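Keto/oxoacid ferredoxin oxidoreductase, gamma subunit (Geobacter sulfurreducens, PDB 3ON3) is the gamma subunit of an enzyme that probably oxidises 2-oxoacids and passes the electrons to ferredoxin. Local coordinates at residues Val23-Lys35 with Val145-Arg158. Sequence-based numbering, arbitrary orientation. Where two conformers were deposited one is given.
Sequences VIMAEAASIYDGK and VVSKEAAEKAVLSR. With SO4 (sulfate ion), chain C.
Ala28 faces Ala150 where the 23-32 part of helix 18-32 meets helix 148-157; the CA atoms of Ala28 and Ala150 lie 4.7 Å apart, and the segment axes approach to 7.9 Å, with 123° between their N-to-C directions. Small side chains permit this closeness: Ala154 CB is a knob among Ile24, Glu27, Ala28 and Tyr32, and Ala150 CB rests on the carbonyl of Ala28. Tyr32 is the reciprocal knob, among Ala150, Lys153, Ala154 and Ser157. Its ring is sandwiched, with Lys153 CB in a CH-pi contact 3.8 Å from the centroid and Ile31 CG2 over the other face. The helix pair packs beside the mixed six-stranded sheet: Met25, a selenomethionine, bends at chi2 and chi3 to bring CE against Val145 and Val146, its side chain also touching strands 6-12 and 52-59. Asp33 OD2 accepts from Ser147 N (2.7 Å), while OD1 is met from above the carboxylate plane by Ser147 OG; Ser147 is the N-cap, and its OG also accepts from Ala150 N. Lys35 NZ reaches Val145 O at 2.8 Å. At the far end Arg158 grips Glu27 side-on, carboxylate and guanidinium planes 23° apart: NE meets OE1 almost straight (170°) and NH2 meets OE2, each oxygen using its syn lone pair. Tyr43 OH of the second subunit is also hydrogen-bonded to Glu27 OE2. A sulfate, probably from the crystallisation liquor, is hydrogen-bonded by the guanidinium and by Gly17 N of the second subunit.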
loop_
_atom_site.group_PDB
_atom_site.type_symbol
_atom_site.label_atom_id
_atom_site.label_comp_id
_atom_site.label_asym_id
_atom_site.label_seq_id
_atom_site.Cartn_x
_atom_site.Cartn_y
_atom_site.Cartn_z
ATOM N N VAL B 23 -2.484 -2.354 -4.150
ATOM C CA VAL B 23 -3.504 -1.445 -3.654
ATOM C C VAL B 23 -4.625 -1.205 -4.682
ATOM O O VAL B 23 -5.809 -1.314 -4.358
ATOM C CB VAL B 23 -2.905 -0.122 -3.200
ATOM C CG1 VAL B 23 -4.004 0.920 -3.083
ATOM C CG2 VAL B 23 -2.151 -0.315 -1.872
ATOM N N ILE B 24 -4.238 -0.877 -5.912
ATOM C CA ILE B 24 -5.183 -0.746 -7.016
ATOM C C ILE B 24 -6.095 -1.979 -7.182
ATOM O O ILE B 24 -7.322 -1.849 -7.282
ATOM C CB ILE B 24 -4.444 -0.445 -8.326
ATOM C CG1 ILE B 24 -3.793 0.936 -8.249
ATOM C CG2 ILE B 24 -5.397 -0.526 -9.510
ATOM C CD1 ILE B 24 -2.896 1.252 -9.414
HETATM N N MSE B 25 -5.501 -3.171 -7.175
HETATM C CA MSE B 25 -6.285 -4.406 -7.261
HETATM C C MSE B 25 -7.276 -4.565 -6.115
HETATM O O MSE B 25 -8.405 -5.004 -6.336
HETATM C CB MSE B 25 -5.384 -5.647 -7.310
HETATM C CG MSE B 25 -5.003 -6.110 -8.694
HETATM SE SE MSE B 25 -6.472 -6.815 -9.780
HETATM C CE MSE B 25 -7.595 -7.488 -8.349
ATOM N N ALA B 26 -6.847 -4.242 -4.890
ATOM C CA ALA B 26 -7.714 -4.355 -3.721
ATOM C C ALA B 26 -8.915 -3.388 -3.791
ATOM O O ALA B 26 -10.046 -3.757 -3.455
ATOM C CB ALA B 26 -6.899 -4.144 -2.404
ATOM N N GLU B 27 -8.659 -2.155 -4.222
ATOM C CA GLU B 27 -9.708 -1.137 -4.342
ATOM C C GLU B 27 -10.639 -1.375 -5.549
ATOM O O GLU B 27 -11.818 -1.018 -5.512
ATOM C CB GLU B 27 -9.085 0.269 -4.350
ATOM C CG GLU B 27 -8.477 0.656 -2.980
ATOM C CD GLU B 27 -7.568 1.887 -3.004
ATOM O OE1 GLU B 27 -7.283 2.414 -4.097
ATOM O OE2 GLU B 27 -7.121 2.322 -1.910
ATOM N N ALA B 28 -10.115 -2.006 -6.601
ATOM C CA ALA B 28 -10.954 -2.385 -7.734
ATOM C C ALA B 28 -12.002 -3.355 -7.239
ATOM O O ALA B 28 -13.177 -3.201 -7.522
ATOM C CB ALA B 28 -10.132 -3.012 -8.839
ATOM N N ALA B 29 -11.566 -4.343 -6.461
ATOM C CA ALA B 29 -12.467 -5.362 -5.946
ATOM C C ALA B 29 -13.525 -4.827 -4.984
ATOM O O ALA B 29 -14.681 -5.220 -5.052
ATOM C CB ALA B 29 -11.672 -6.473 -5.275
ATOM N N SER B 30 -13.126 -3.956 -4.067
ATOM C CA SER B 30 -14.003 -3.601 -2.951
ATOM C C SER B 30 -14.779 -2.315 -3.210
ATOM O O SER B 30 -15.997 -2.336 -3.294
ATOM C CB SER B 30 -13.198 -3.479 -1.657
ATOM O OG SER B 30 -12.059 -2.670 -1.878
ATOM N N ILE B 31 -14.065 -1.203 -3.335
ATOM C CA ILE B 31 -14.689 0.070 -3.664
ATOM C C ILE B 31 -15.558 -0.027 -4.910
ATOM O O ILE B 31 -16.704 0.421 -4.891
ATOM C CB ILE B 31 -13.641 1.163 -3.914
ATOM C CG1 ILE B 31 -12.723 1.307 -2.701
ATOM C CG2 ILE B 31 -14.331 2.482 -4.223
ATOM C CD1 ILE B 31 -11.596 2.281 -2.917
ATOM N N TYR B 32 -15.022 -0.613 -5.988
ATOM C CA TYR B 32 -15.742 -0.634 -7.269
ATOM C C TYR B 32 -16.494 -1.912 -7.570
ATOM O O TYR B 32 -17.615 -1.857 -8.034
ATOM C CB TYR B 32 -14.845 -0.208 -8.434
ATOM C CG TYR B 32 -14.238 1.136 -8.152
ATOM C CD1 TYR B 32 -15.007 2.302 -8.228
ATOM C CD2 TYR B 32 -12.922 1.242 -7.754
ATOM C CE1 TYR B 32 -14.459 3.540 -7.937
ATOM C CE2 TYR B 32 -12.363 2.467 -7.450
ATOM C CZ TYR B 32 -13.128 3.614 -7.544
ATOM O OH TYR B 32 -12.542 4.822 -7.236
ATOM N N ASP B 33 -15.921 -3.068 -7.275
ATOM C CA ASP B 33 -16.618 -4.306 -7.627
ATOM C C ASP B 33 -17.519 -4.862 -6.531
ATOM O O ASP B 33 -18.234 -5.829 -6.761
ATOM C CB ASP B 33 -15.652 -5.370 -8.152
ATOM C CG ASP B 33 -15.882 -5.677 -9.628
ATOM O OD1 ASP B 33 -16.739 -5.005 -10.240
ATOM O OD2 ASP B 33 -15.218 -6.581 -10.178
ATOM N N GLY B 34 -17.492 -4.244 -5.350
ATOM C CA GLY B 34 -18.368 -4.644 -4.265
ATOM C C GLY B 34 -17.906 -5.870 -3.489
ATOM O O GLY B 34 -18.648 -6.443 -2.693
ATOM N N LYS B 35 -16.674 -6.293 -3.713
ATOM C CA LYS B 35 -16.160 -7.424 -2.948
ATOM C C LYS B 35 -15.380 -6.965 -1.709
ATOM O O LYS B 35 -15.309 -5.769 -1.409
ATOM C CB LYS B 35 -15.308 -8.335 -3.842
ATOM C CG LYS B 35 -16.057 -8.846 -5.064
ATOM C CD LYS B 35 -15.139 -9.570 -6.047
ATOM C CE LYS B 35 -15.944 -10.205 -7.191
ATOM N NZ LYS B 35 -15.101 -11.060 -8.078
ATOM N N VAL B 145 -10.687 -11.583 -12.001
ATOM C CA VAL B 145 -11.112 -11.489 -10.605
ATOM C C VAL B 145 -11.972 -10.237 -10.356
ATOM O O VAL B 145 -12.893 -10.258 -9.531
ATOM C CB VAL B 145 -9.913 -11.597 -9.594
ATOM C CG1 VAL B 145 -9.033 -10.354 -9.629
ATOM C CG2 VAL B 145 -10.423 -11.833 -8.196
ATOM N N VAL B 146 -11.674 -9.160 -11.085
ATOM C CA VAL B 146 -12.465 -7.927 -11.024
ATOM C C VAL B 146 -12.868 -7.524 -12.436
ATOM O O VAL B 146 -12.191 -7.902 -13.398
ATOM C CB VAL B 146 -11.673 -6.765 -10.381
ATOM C CG1 VAL B 146 -11.363 -7.077 -8.914
ATOM C CG2 VAL B 146 -10.367 -6.474 -11.149
ATOM N N SER B 147 -13.955 -6.756 -12.568
ATOM C CA SER B 147 -14.359 -6.263 -13.883
ATOM C C SER B 147 -13.285 -5.326 -14.404
ATOM O O SER B 147 -12.555 -4.712 -13.625
ATOM C CB SER B 147 -15.714 -5.538 -13.825
ATOM O OG SER B 147 -15.654 -4.405 -12.961
ATOM N N LYS B 148 -13.189 -5.226 -15.723
ATOM C CA LYS B 148 -12.266 -4.293 -16.348
ATOM C C LYS B 148 -12.605 -2.871 -15.896
ATOM O O LYS B 148 -11.706 -2.065 -15.648
ATOM C CB LYS B 148 -12.327 -4.413 -17.879
ATOM C CG LYS B 148 -11.375 -3.462 -18.628
ATOM C CD LYS B 148 -11.684 -3.393 -20.144
ATOM C CE LYS B 148 -10.578 -2.668 -20.921
ATOM N NZ LYS B 148 -11.003 -2.262 -22.322
ATOM N N GLU B 149 -13.901 -2.577 -15.766
ATOM C CA GLU B 149 -14.329 -1.259 -15.307
ATOM C C GLU B 149 -13.833 -0.938 -13.889
ATOM O O GLU B 149 -13.329 0.164 -13.648
ATOM C CB GLU B 149 -15.860 -1.064 -15.421
ATOM C CG GLU B 149 -16.356 0.258 -14.808
ATOM C CD GLU B 149 -17.882 0.475 -14.850
ATOM O OE1 GLU B 149 -18.642 -0.423 -15.267
ATOM O OE2 GLU B 149 -18.324 1.575 -14.453
ATOM N N ALA B 150 -13.981 -1.895 -12.970
ATOM C CA ALA B 150 -13.530 -1.740 -11.581
ATOM C C ALA B 150 -12.050 -1.403 -11.530
ATOM O O ALA B 150 -11.620 -0.475 -10.840
ATOM C CB ALA B 150 -13.793 -3.019 -10.779
ATOM N N ALA B 151 -11.267 -2.176 -12.267
ATOM C CA ALA B 151 -9.823 -2.011 -12.276
ATOM C C ALA B 151 -9.421 -0.691 -12.909
ATOM O O ALA B 151 -8.501 -0.011 -12.427
ATOM C CB ALA B 151 -9.136 -3.202 -13.001
ATOM N N GLU B 152 -10.096 -0.334 -13.998
ATOM C CA GLU B 152 -9.803 0.920 -14.676
ATOM C C GLU B 152 -10.047 2.115 -13.735
ATOM O O GLU B 152 -9.231 3.032 -13.658
ATOM C CB GLU B 152 -10.661 1.094 -15.934
ATOM C CG GLU B 152 -10.193 2.283 -16.777
ATOM C CD GLU B 152 -11.122 2.655 -17.926
ATOM O OE1 GLU B 152 -12.263 2.135 -18.007
ATOM O OE2 GLU B 152 -10.697 3.493 -18.743
ATOM N N LYS B 153 -11.193 2.108 -13.057
ATOM C CA LYS B 153 -11.544 3.168 -12.109
ATOM C C LYS B 153 -10.518 3.234 -10.994
ATOM O O LYS B 153 -10.019 4.313 -10.676
ATOM C CB LYS B 153 -12.934 2.950 -11.515
ATOM C CG LYS B 153 -14.092 3.281 -12.460
ATOM C CD LYS B 153 -15.393 3.351 -11.696
ATOM C CE LYS B 153 -16.551 3.714 -12.592
ATOM N NZ LYS B 153 -17.798 3.926 -11.805
ATOM N N ALA B 154 -10.201 2.076 -10.415
ATOM C CA ALA B 154 -9.133 1.980 -9.409
ATOM C C ALA B 154 -7.770 2.480 -9.890
ATOM O O ALA B 154 -7.088 3.192 -9.157
ATOM C CB ALA B 154 -9.022 0.548 -8.840
ATOM N N VAL B 155 -7.364 2.105 -11.106
ATOM C CA VAL B 155 -6.100 2.588 -11.651
ATOM C C VAL B 155 -6.113 4.109 -11.725
ATOM O O VAL B 155 -5.223 4.779 -11.216
ATOM C CB VAL B 155 -5.792 2.069 -13.076
ATOM C CG1 VAL B 155 -4.602 2.821 -13.661
ATOM C CG2 VAL B 155 -5.510 0.570 -13.097
ATOM N N LEU B 156 -7.140 4.650 -12.355
ATOM C CA LEU B 156 -7.147 6.066 -12.692
ATOM C C LEU B 156 -7.319 6.974 -11.471
ATOM O O LEU B 156 -6.951 8.126 -11.509
ATOM C CB LEU B 156 -8.210 6.347 -13.755
ATOM C CG LEU B 156 -7.990 5.546 -15.042
ATOM C CD1 LEU B 156 -9.182 5.666 -15.981
ATOM C CD2 LEU B 156 -6.708 5.987 -15.726
ATOM N N SER B 157 -7.863 6.438 -10.391
ATOM C CA SER B 157 -8.047 7.220 -9.178
ATOM C C SER B 157 -6.743 7.344 -8.382
ATOM O O SER B 157 -6.628 8.195 -7.492
ATOM C CB SER B 157 -9.145 6.611 -8.309
ATOM O OG SER B 157 -10.334 6.459 -9.057
ATOM N N ARG B 158 -5.759 6.512 -8.717
ATOM C CA ARG B 158 -4.459 6.530 -8.037
ATOM C C ARG B 158 -3.351 7.115 -8.917
ATOM O O ARG B 158 -2.182 6.807 -8.755
ATOM C CB ARG B 158 -4.081 5.110 -7.602
ATOM C CG ARG B 158 -4.992 4.545 -6.533
ATOM C CD ARG B 158 -4.320 4.681 -5.205
ATOM N NE ARG B 158 -5.164 4.366 -4.063
ATOM C CZ ARG B 158 -4.967 4.903 -2.863
ATOM N NH1 ARG B 158 -3.983 5.773 -2.699
ATOM N NH2 ARG B 158 -5.746 4.588 -1.843
HETATM S S SO4 C . -4.682 6.951 0.808
HETATM O O1 SO4 C . -3.414 6.662 0.155
HETATM O O2 SO4 C . -4.648 8.313 1.304
HETATM O O3 SO4 C . -5.751 6.819 -0.180
HETATM O O4 SO4 C . -4.957 6.033 1.908
HETATM O O HOH W 1 -8.092 3.339 -6.539
#